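Local coordinates for protein trehalose monomycolate transport factor A (Mycolicibacterium smegmatis MC2 155, PDB 6T84) that is required for MmpL3-dependent transport of trehalose monomycolate to the cell wall and for cell growth and elongation, at residues 21-26 against 62-67; 70-75 against 160-165; 86-91 against 126-131; 134-139 against 166-171. All blocks are in the same frame, centred on the assembly; numbering follows the deposited sequence.

Contact 1 (21-26 against 62-67)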
# COMPACT_ATOMS: atom_id res chain seq x y z
N HIS A 21 1.38 -6.57 18.23
CA HIS A 21 2.50 -6.64 17.29
C HIS A 21 3.80 -6.07 17.86
O HIS A 21 4.81 -6.10 17.15
CB HIS A 21 2.10 -5.89 16.03
CG HIS A 21 1.22 -6.71 15.14
ND1 HIS A 21 1.73 -7.62 14.23
CD2 HIS A 21 -0.13 -6.80 15.06
CE1 HIS A 21 0.73 -8.25 13.63
NE2 HIS A 21 -0.41 -7.75 14.08
N GLY A 22 3.79 -5.52 19.08
CA GLY A 22 4.99 -4.85 19.60
C GLY A 22 5.32 -3.58 18.84
O GLY A 22 6.50 -3.15 18.83
N PHE A 23 4.31 -2.92 18.28
CA PHE A 23 4.52 -1.70 17.51
C PHE A 23 4.15 -0.49 18.38
O PHE A 23 3.34 -0.62 19.29
CB PHE A 23 3.59 -1.71 16.27
CG PHE A 23 3.89 -2.78 15.25
CD1 PHE A 23 5.10 -3.49 15.24
CD2 PHE A 23 2.96 -3.01 14.24
CE1 PHE A 23 5.33 -4.44 14.23
CE2 PHE A 23 3.22 -3.95 13.19
CZ PHE A 23 4.39 -4.68 13.22
N ASP A 24 4.67 0.68 18.03
CA ASP A 24 4.30 1.88 18.78
C ASP A 24 3.04 2.48 18.19
O ASP A 24 2.75 2.35 16.99
CB ASP A 24 5.44 2.92 18.70
CG ASP A 24 6.65 2.45 19.48
OD1 ASP A 24 6.50 1.92 20.59
OD2 ASP A 24 7.76 2.64 18.99
N TYR A 25 2.26 3.16 19.04
CA TYR A 25 1.02 3.82 18.64
C TYR A 25 1.14 5.33 18.91
O TYR A 25 1.60 5.75 19.99
CB TYR A 25 -0.19 3.25 19.40
CG TYR A 25 -1.47 3.99 19.13
CD1 TYR A 25 -2.28 3.64 18.06
CD2 TYR A 25 -1.86 5.07 19.92
CE1 TYR A 25 -3.44 4.34 17.78
CE2 TYR A 25 -3.02 5.76 19.67
CZ TYR A 25 -3.81 5.38 18.59
OH TYR A 25 -4.98 6.08 18.33
N GLU A 26 0.63 6.14 17.98
CA GLU A 26 0.48 7.59 18.19
C GLU A 26 -0.88 8.02 17.68
O GLU A 26 -1.29 7.59 16.61
CB GLU A 26 1.50 8.37 17.31
CG GLU A 26 2.92 8.05 17.59
CD GLU A 26 3.87 8.77 16.65
OE1 GLU A 26 3.45 9.48 15.72
OE2 GLU A 26 5.07 8.59 16.83
N VAL A 62 7.43 -0.54 8.93
CA VAL A 62 6.05 -0.57 8.44
C VAL A 62 5.27 0.47 9.22
O VAL A 62 5.41 0.58 10.45
CB VAL A 62 5.42 -1.98 8.55
CG1 VAL A 62 5.24 -2.42 10.00
CG2 VAL A 62 4.04 -2.02 7.81
N PHE A 63 4.48 1.26 8.51
CA PHE A 63 3.62 2.28 9.11
C PHE A 63 2.18 2.03 8.73
O PHE A 63 1.91 1.68 7.59
CB PHE A 63 4.03 3.68 8.64
CG PHE A 63 5.53 4.03 8.90
CD1 PHE A 63 6.25 3.47 9.96
CD2 PHE A 63 6.18 4.91 8.11
CE1 PHE A 63 7.60 3.79 10.23
CE2 PHE A 63 7.51 5.26 8.37
CZ PHE A 63 8.22 4.70 9.43
N ILE A 64 1.26 2.14 9.68
CA ILE A 64 -0.17 1.92 9.44
C ILE A 64 -0.88 3.13 9.98
O ILE A 64 -0.63 3.55 11.12
CB ILE A 64 -0.64 0.64 10.16
CG1 ILE A 64 0.24 -0.55 9.71
CG2 ILE A 64 -2.14 0.39 9.81
CD1 ILE A 64 1.30 -0.96 10.72
N PHE A 65 -1.78 3.70 9.18
CA PHE A 65 -2.41 4.95 9.63
C PHE A 65 -3.70 5.17 8.86
O PHE A 65 -3.95 4.52 7.83
CB PHE A 65 -1.47 6.16 9.45
CG PHE A 65 -0.91 6.27 8.08
CD1 PHE A 65 -1.60 6.97 7.08
CD2 PHE A 65 0.28 5.64 7.75
CE1 PHE A 65 -1.11 7.02 5.76
CE2 PHE A 65 0.80 5.72 6.45
CZ PHE A 65 0.11 6.42 5.45
N ASP A 66 -4.54 6.06 9.38
CA ASP A 66 -5.78 6.43 8.73
C ASP A 66 -5.63 7.82 8.12
O ASP A 66 -5.00 8.70 8.71
CB ASP A 66 -6.95 6.47 9.73
CG ASP A 66 -7.18 5.15 10.40
OD1 ASP A 66 -6.85 4.09 9.82
OD2 ASP A 66 -7.76 5.16 11.51
N ILE A 67 -6.20 7.99 6.93
CA ILE A 67 -6.41 9.30 6.33
C ILE A 67 -7.91 9.53 6.40
O ILE A 67 -8.66 8.89 5.67
CB ILE A 67 -5.92 9.32 4.87
CG1 ILE A 67 -4.47 8.79 4.81
CG2 ILE A 67 -6.10 10.72 4.27
CD1 ILE A 67 -3.89 8.75 3.39
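The backbones at Phe23 and Val62 are the nearest of the two segments, yet their CA atoms are 9.3 Å apart and no hydrogen bond joins them. On the 21-26 side the Phe23 ring makes the whole contact. Its CB points to the strand, and chi1 of -65° sets the ring opposite the carbonyl carbon and beside the backbone N. The far side of the ring then reaches two aliphatic groups. Phe23 CZ lies 4.0 Å from Val62 CG1, the two side chains crossing at about a right angle. Phe23 CE2 is 4.3 Å from Ile64 CD1, a looser touch. Both methyls approach the ring obliquely. One ring face is covered from within its own segment, where His21 CB sits 3.4 Å above the plane, over the centre. Between the two residues, Gly22 ends helix 10-21 with positive phi in a Schellman motif. The contact is wholly apolar. Strand 52-57 lies between strands 24-26 and 60-67 in the antiparallel sheet, and Phe23 also touches its Val53. Ile64 meets Trp17 of helix 10-21, and Val62 and Ile64 both pack on Ile74 of strand 71-77.

Contact 2 (70-75 against 160-165)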
# COMPACT_ATOMS: atom_id res chain seq x y z
N VAL A 70 -10.96 8.45 4.09
CA VAL A 70 -10.40 8.11 2.78
C VAL A 70 -9.95 6.66 2.79
O VAL A 70 -10.44 5.82 1.99
CB VAL A 70 -9.21 9.01 2.40
CG1 VAL A 70 -8.54 8.47 1.13
CG2 VAL A 70 -9.65 10.46 2.19
N ALA A 71 -9.02 6.34 3.68
CA ALA A 71 -8.42 5.02 3.65
C ALA A 71 -7.63 4.77 4.92
O ALA A 71 -7.15 5.71 5.56
CB ALA A 71 -7.43 4.90 2.49
N THR A 72 -7.41 3.50 5.22
CA THR A 72 -6.35 3.06 6.12
C THR A 72 -5.22 2.55 5.22
O THR A 72 -5.47 1.78 4.29
CB THR A 72 -6.85 1.92 7.02
OG1 THR A 72 -7.87 2.44 7.92
CG2 THR A 72 -5.73 1.26 7.86
N VAL A 73 -4.01 3.04 5.43
CA VAL A 73 -2.86 2.72 4.59
C VAL A 73 -1.84 1.95 5.40
O VAL A 73 -1.56 2.30 6.56
CB VAL A 73 -2.23 4.02 4.03
CG1 VAL A 73 -1.02 3.69 3.18
CG2 VAL A 73 -3.29 4.77 3.20
N ILE A 74 -1.21 0.96 4.77
CA ILE A 74 -0.05 0.26 5.33
C ILE A 74 1.09 0.48 4.36
O ILE A 74 0.95 0.20 3.16
CB ILE A 74 -0.36 -1.24 5.47
CG1 ILE A 74 -1.55 -1.46 6.40
CG2 ILE A 74 0.90 -2.02 5.94
CD1 ILE A 74 -2.02 -2.98 6.41
N ALA A 75 2.20 1.07 4.86
CA ALA A 75 3.39 1.34 4.04
C ALA A 75 4.55 0.52 4.56
O ALA A 75 4.89 0.61 5.74
CB ALA A 75 3.79 2.81 4.11
N ALA A 160 -8.77 -7.94 12.01
CA ALA A 160 -8.46 -9.06 11.13
C ALA A 160 -8.05 -8.54 9.75
O ALA A 160 -7.12 -9.08 9.15
CB ALA A 160 -9.66 -10.02 11.03
N GLN A 161 -8.70 -7.49 9.27
CA GLN A 161 -8.31 -6.91 7.98
C GLN A 161 -6.96 -6.20 8.06
O GLN A 161 -6.21 -6.22 7.08
CB GLN A 161 -9.39 -5.96 7.47
CG GLN A 161 -10.53 -6.83 6.89
CD GLN A 161 -11.82 -6.08 6.73
OE1 GLN A 161 -12.20 -5.28 7.58
NE2 GLN A 161 -12.54 -6.37 5.64
N TRP A 162 -6.62 -5.60 9.21
CA TRP A 162 -5.27 -5.03 9.35
C TRP A 162 -4.23 -6.12 9.30
O TRP A 162 -3.21 -5.97 8.61
CB TRP A 162 -5.13 -4.21 10.65
CG TRP A 162 -6.19 -3.15 10.83
CD1 TRP A 162 -6.91 -2.53 9.84
CD2 TRP A 162 -6.69 -2.65 12.08
NE1 TRP A 162 -7.82 -1.66 10.41
CE2 TRP A 162 -7.72 -1.73 11.78
CE3 TRP A 162 -6.37 -2.90 13.43
CZ2 TRP A 162 -8.46 -1.07 12.79
CZ3 TRP A 162 -7.06 -2.22 14.42
CH2 TRP A 162 -8.10 -1.31 14.10
N ASP A 163 -4.47 -7.25 9.98
CA ASP A 163 -3.52 -8.37 9.89
C ASP A 163 -3.44 -8.90 8.46
O ASP A 163 -2.34 -9.18 7.97
CB ASP A 163 -3.96 -9.48 10.83
CG ASP A 163 -3.49 -9.26 12.25
OD1 ASP A 163 -2.60 -8.40 12.47
OD2 ASP A 163 -3.98 -9.98 13.14
N GLU A 164 -4.57 -9.05 7.75
CA GLU A 164 -4.47 -9.52 6.39
C GLU A 164 -3.77 -8.49 5.52
O GLU A 164 -3.04 -8.83 4.59
CB GLU A 164 -5.88 -9.80 5.87
CG GLU A 164 -5.94 -10.40 4.45
CD GLU A 164 -5.09 -11.67 4.22
OE1 GLU A 164 -4.80 -12.44 5.17
OE2 GLU A 164 -4.71 -11.91 3.05
N GLY A 165 -3.90 -7.20 5.85
CA GLY A 165 -3.21 -6.17 5.09
C GLY A 165 -1.71 -6.24 5.24
O GLY A 165 -0.96 -6.00 4.28
O HOH W 1 -9.16 0.67 9.56
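Ile74 and Gly165 make the tight part of this contact between strand 71-75 and helix 160-165. The two short axes come within 9.8 Å and run in roughly the same sense, at 35°. Ile74 points toward the helix. Its CG1 branch leaves opposite the carbonyl carbon (chi1 -61°) and runs on extended (chi2 172°), which carries CD1 onto the helix backbone. Ile74 CD1 lies 3.5 Å from Gly165 C and 3.7 Å from Gly165 CA. The same methyl, Ile74 CD1, is 3.9 Å from Trp162 O. Gly165 has no side chain, and this lets the isoleucine tip rest directly on main-chain atoms.

The other end, at Thr72 and Trp162, is looser and is mediated by water. Thr72 CG2 is 4.4 Å from Trp162 NE1 and comes at the indole obliquely. A water joins the polar atoms instead. It accepts from Trp162 NE1 at 2.8 Å and donates to Thr72 OG1 at 2.7 Å. Thr72 OG1 is also hydrogen-bonded to Asp66 OD1, so the hydroxyl has a protein partner as well as the water. The indole nitrogen is thus satisfied inside a buried contact.

Before Thr72, Val70 and Ala71 both face Ile67, a classic beta bulge between strands 60-67 and 71-77. Strand 71-77 pairs on its other edge with strand 148-153. Helix 10-21 lies next to the contact: Trp17 meets Trp162 edge-to-face, and Arg14 makes a cation-pi contact with Trp162.

Contact 3 (86-91 against 126-131)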
# COMPACT_ATOMS: atom_id res chain seq x y z
N VAL A 86 4.43 0.51 -9.95
CA VAL A 86 3.31 -0.38 -10.30
C VAL A 86 2.16 -0.06 -9.36
O VAL A 86 2.37 0.08 -8.14
CB VAL A 86 3.73 -1.85 -10.19
CG1 VAL A 86 2.52 -2.82 -10.51
CG2 VAL A 86 4.91 -2.16 -11.15
N ASP A 87 0.94 0.03 -9.91
CA ASP A 87 -0.28 0.30 -9.14
C ASP A 87 -1.28 -0.76 -9.57
O ASP A 87 -1.59 -0.89 -10.76
CB ASP A 87 -0.76 1.72 -9.50
CG ASP A 87 -2.01 2.15 -8.76
OD1 ASP A 87 -3.01 1.43 -8.87
OD2 ASP A 87 -1.99 3.24 -8.12
N LEU A 88 -1.74 -1.53 -8.61
CA LEU A 88 -2.70 -2.64 -8.82
C LEU A 88 -3.95 -2.27 -8.02
O LEU A 88 -3.90 -2.22 -6.79
CB LEU A 88 -2.04 -3.91 -8.25
CG LEU A 88 -2.84 -5.21 -8.23
CD1 LEU A 88 -3.11 -5.64 -9.68
CD2 LEU A 88 -2.10 -6.33 -7.45
N ARG A 89 -5.08 -2.03 -8.70
CA ARG A 89 -6.26 -1.52 -8.00
C ARG A 89 -7.51 -2.19 -8.54
O ARG A 89 -7.53 -2.70 -9.67
CB ARG A 89 -6.37 0.01 -8.08
CG ARG A 89 -6.44 0.52 -9.48
CD ARG A 89 -6.61 2.05 -9.53
NE ARG A 89 -5.47 2.73 -8.89
CZ ARG A 89 -5.54 3.95 -8.35
NH1 ARG A 89 -6.67 4.65 -8.46
NH2 ARG A 89 -4.48 4.50 -7.74
N LEU A 90 -8.55 -2.21 -7.72
CA LEU A 90 -9.80 -2.85 -8.17
C LEU A 90 -10.29 -2.17 -9.44
O LEU A 90 -10.20 -0.95 -9.61
CB LEU A 90 -10.87 -2.68 -7.08
CG LEU A 90 -10.57 -3.35 -5.77
CD1 LEU A 90 -11.70 -3.13 -4.75
CD2 LEU A 90 -10.32 -4.85 -5.97
N LYS A 91 -10.89 -2.96 -10.33
CA LYS A 91 -11.34 -2.44 -11.63
C LYS A 91 -12.39 -1.33 -11.52
O LYS A 91 -12.48 -0.47 -12.42
CB LYS A 91 -11.79 -3.61 -12.52
CG LYS A 91 -13.01 -4.27 -12.01
CD LYS A 91 -13.38 -5.44 -12.94
CE LYS A 91 -14.74 -6.06 -12.59
NZ LYS A 91 -14.67 -7.02 -11.45
N ARG A 126 3.08 -15.52 -13.33
CA ARG A 126 2.05 -16.37 -12.74
C ARG A 126 1.80 -16.03 -11.27
O ARG A 126 0.65 -16.05 -10.79
CB ARG A 126 2.51 -17.84 -12.91
CG ARG A 126 1.61 -18.92 -12.44
CD ARG A 126 2.21 -20.25 -12.90
NE ARG A 126 3.40 -20.64 -12.15
CZ ARG A 126 4.17 -21.69 -12.45
NH1 ARG A 126 3.90 -22.46 -13.50
NH2 ARG A 126 5.23 -21.97 -11.71
N ARG A 127 2.86 -15.70 -10.52
CA ARG A 127 2.65 -15.40 -9.11
C ARG A 127 1.87 -14.12 -8.96
O ARG A 127 1.00 -14.02 -8.06
CB ARG A 127 3.98 -15.30 -8.39
CG ARG A 127 4.69 -16.66 -8.21
CD ARG A 127 6.02 -16.45 -7.44
NE ARG A 127 5.84 -15.66 -6.21
CZ ARG A 127 6.81 -14.99 -5.59
NH1 ARG A 127 8.05 -15.00 -6.08
NH2 ARG A 127 6.55 -14.30 -4.48
N MET A 128 2.12 -13.14 -9.84
CA MET A 128 1.33 -11.91 -9.78
C MET A 128 -0.11 -12.17 -10.18
O MET A 128 -1.04 -11.58 -9.62
CB MET A 128 1.94 -10.86 -10.69
CG MET A 128 1.21 -9.51 -10.61
SD MET A 128 1.37 -8.61 -9.03
CE MET A 128 2.99 -7.84 -9.35
N VAL A 129 -0.33 -12.98 -11.22
CA VAL A 129 -1.71 -13.28 -11.61
C VAL A 129 -2.46 -13.95 -10.46
O VAL A 129 -3.59 -13.56 -10.12
CB VAL A 129 -1.73 -14.16 -12.88
CG1 VAL A 129 -3.17 -14.65 -13.18
CG2 VAL A 129 -1.21 -13.32 -14.07
N THR A 130 -1.84 -14.97 -9.85
CA THR A 130 -2.53 -15.61 -8.73
C THR A 130 -2.82 -14.60 -7.63
O THR A 130 -3.94 -14.55 -7.11
CB THR A 130 -1.71 -16.79 -8.21
OG1 THR A 130 -1.52 -17.72 -9.30
CG2 THR A 130 -2.38 -17.52 -7.03
N PHE A 131 -1.83 -13.77 -7.25
CA PHE A 131 -2.02 -12.77 -6.20
C PHE A 131 -3.19 -11.82 -6.51
O PHE A 131 -3.98 -11.48 -5.62
CB PHE A 131 -0.70 -12.01 -6.03
CG PHE A 131 -0.76 -10.89 -5.01
CD1 PHE A 131 -0.84 -11.16 -3.66
CD2 PHE A 131 -0.78 -9.59 -5.44
CE1 PHE A 131 -0.93 -10.11 -2.72
CE2 PHE A 131 -0.86 -8.53 -4.51
CZ PHE A 131 -0.91 -8.81 -3.16
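Flanking Leu88, the strand residue that touches helix 126-131, Arg89 and Asp87 form a salt bridge with two bonds. Arg89 NE donates to Asp87 OD1 at 2.8 Å, nearly straight (176°). Arg89 NH2 donates to Asp87 OD2, also at 2.8 Å. The arginine thus takes the carboxylate side-on, one nitrogen to each oxygen, both on the syn side but tilted out of the carboxylate plane. Both oxygens lie close to the guanidinium plane, which fixes the rotation of the group. Arg89 NH1 has a separate acceptor in Lys94 O.

Leu88 points toward the helix. With CG turned opposite the backbone N (chi1 176°), its CD2 methyl carries the contact. Leu88 CD2 is 3.9 Å from Phe131 CE2, at the edge of the ring and near its plane. The same methyl, Leu88 CD2, is 4.4 Å from Met128 SD. Phe131 goes on to touch Leu175 of helix 159-175 and Met142 of strand 141-144, so the ring lies between its own helix, helix 159-175 and the sheet. Leu88 also meets Val112 of the neighbouring strand 110-114.

No hydrogen bond crosses between the segments. Between them the contact is apolar; Asp87 and Arg89 pair with each other and take no part in it.

Contact 4 (134-139 against 166-171)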
# COMPACT_ATOMS: atom_id res chain seq x y z
N THR A 134 -6.20 -13.65 -5.62
CA THR A 134 -6.38 -14.14 -4.25
C THR A 134 -6.38 -13.05 -3.19
O THR A 134 -6.97 -13.24 -2.13
CB THR A 134 -5.31 -15.18 -3.87
OG1 THR A 134 -4.02 -14.62 -4.01
CG2 THR A 134 -5.35 -16.41 -4.78
N ALA A 135 -5.74 -11.92 -3.44
CA ALA A 135 -5.69 -10.87 -2.43
C ALA A 135 -7.10 -10.41 -2.10
O ALA A 135 -7.93 -10.26 -3.01
CB ALA A 135 -4.83 -9.70 -2.95
N PRO A 136 -7.39 -10.12 -0.84
CA PRO A 136 -8.76 -9.71 -0.46
C PRO A 136 -9.20 -8.43 -1.16
O PRO A 136 -8.40 -7.53 -1.45
CB PRO A 136 -8.67 -9.51 1.07
CG PRO A 136 -7.22 -9.23 1.32
CD PRO A 136 -6.44 -10.09 0.29
N ASP A 137 -10.52 -8.32 -1.39
CA ASP A 137 -11.02 -7.11 -2.01
C ASP A 137 -10.80 -5.88 -1.12
O ASP A 137 -10.83 -4.78 -1.63
CB ASP A 137 -12.50 -7.23 -2.39
CG ASP A 137 -12.78 -8.38 -3.35
OD1 ASP A 137 -12.06 -8.58 -4.36
OD2 ASP A 137 -13.76 -9.11 -3.08
N CYS A 138 -10.56 -6.06 0.18
CA CYS A 138 -10.30 -4.89 1.01
C CYS A 138 -9.00 -4.20 0.62
O CYS A 138 -8.81 -3.00 0.92
CB CYS A 138 -10.34 -5.28 2.52
SG CYS A 138 -8.95 -6.29 3.17
N ALA A 139 -8.07 -4.91 -0.03
CA ALA A 139 -6.83 -4.31 -0.53
C ALA A 139 -7.15 -3.61 -1.85
O ALA A 139 -6.91 -4.12 -2.94
CB ALA A 139 -5.76 -5.38 -0.67
N LEU A 166 -1.23 -6.55 6.46
CA LEU A 166 0.21 -6.77 6.63
C LEU A 166 0.67 -7.89 5.73
O LEU A 166 1.70 -7.77 5.09
CB LEU A 166 0.61 -7.08 8.07
CG LEU A 166 0.40 -6.03 9.16
CD1 LEU A 166 0.86 -6.64 10.46
CD2 LEU A 166 1.16 -4.74 8.81
N ARG A 167 -0.08 -9.00 5.69
CA ARG A 167 0.33 -10.10 4.82
C ARG A 167 0.27 -9.70 3.35
O ARG A 167 1.13 -10.11 2.55
CB ARG A 167 -0.53 -11.34 5.08
CG ARG A 167 -0.12 -12.56 4.29
CD ARG A 167 1.31 -12.95 4.60
NE ARG A 167 1.46 -13.34 6.00
CZ ARG A 167 2.63 -13.59 6.59
NH1 ARG A 167 3.75 -13.49 5.90
NH2 ARG A 167 2.66 -13.93 7.86
N THR A 168 -0.76 -8.93 2.97
CA THR A 168 -0.91 -8.53 1.57
C THR A 168 0.23 -7.61 1.13
O THR A 168 0.79 -7.80 0.04
CB THR A 168 -2.27 -7.86 1.41
OG1 THR A 168 -3.28 -8.84 1.76
CG2 THR A 168 -2.52 -7.46 -0.10
N VAL A 169 0.58 -6.60 1.95
CA VAL A 169 1.63 -5.68 1.54
C VAL A 169 2.96 -6.41 1.43
O VAL A 169 3.76 -6.11 0.54
CB VAL A 169 1.70 -4.40 2.41
CG1 VAL A 169 2.33 -4.70 3.76
CG2 VAL A 169 2.52 -3.34 1.66
N ARG A 170 3.21 -7.36 2.33
CA ARG A 170 4.44 -8.17 2.26
C ARG A 170 4.47 -8.99 0.99
O ARG A 170 5.50 -9.05 0.32
CB ARG A 170 4.55 -9.07 3.50
CG ARG A 170 4.60 -8.30 4.86
CD ARG A 170 4.51 -9.29 6.06
NE ARG A 170 5.71 -10.11 6.11
CZ ARG A 170 5.95 -11.00 7.08
NH1 ARG A 170 5.03 -11.19 8.02
NH2 ARG A 170 7.08 -11.68 7.09
N GLN A 171 3.35 -9.61 0.63
CA GLN A 171 3.32 -10.41 -0.58
C GLN A 171 3.50 -9.55 -1.82
O GLN A 171 4.21 -9.94 -2.76
CB GLN A 171 1.97 -11.15 -0.62
CG GLN A 171 1.88 -12.30 0.40
CD GLN A 171 0.43 -12.77 0.66
OE1 GLN A 171 -0.52 -12.01 0.43
NE2 GLN A 171 0.27 -13.96 1.23
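Thr168 carries the helix side of this contact, meeting Ala135, Pro136 and Ala139 of the loop. From CA its CB points toward that loop, and at CB the side chain divides. The hydroxyl branch lies beside the backbone N (chi1 -61°), where OG1 is hydrogen-bonded to Glu164 O, one turn back in the helix. Thr168 OG1 also lies 3.7 Å from Pro136 CD, a packing contact. The proline ring and the threonine lie alongside each other, running in opposite senses, and Pro136 CG is slightly farther from the oxygen.

The loop runs from helix 126-134 to strand 141-144. Residues 136-139 form a type I beta turn, closed by a bond from Ala139 N to Pro136 O of 3.0 Å. Arg110 of strand 110-114 bonds to the carbonyl oxygens of Ala135, Pro136 and Ala139.

The methyl branch of Thr168 lies opposite the backbone N and beside the carbonyl carbon. Thr168 CG2 lies 3.9 Å from Ala139 CB, which points toward the helix, and 4.3 Å from Ala135 CB. Phe131 of helix 126-134 also packs on this methyl.

Contacts 1, 2 and 3 all reach the one nine-stranded antiparallel sheet of this N-terminal domain, probably cytoplasmic. Contacts 1 and 3 lie on opposite sides of the chain's centre, their own centres about 25 Å apart. Helix 159-175 spans the middle: contacts 2 and 4 both use it, with centres about 9 Å apart. Contact 1 closes before contact 2 opens. Contact 3 is nested inside the loop closed by contact 2 and closes before contact 4 opens, whereas contacts 2 and 4 cross along the chain. Leu166 of contact 4 packs on His21 of contact 1. Early and late parts of the chain thus meet in one domain, the part necessary and sufficient for localization, function and interaction with MmpL3.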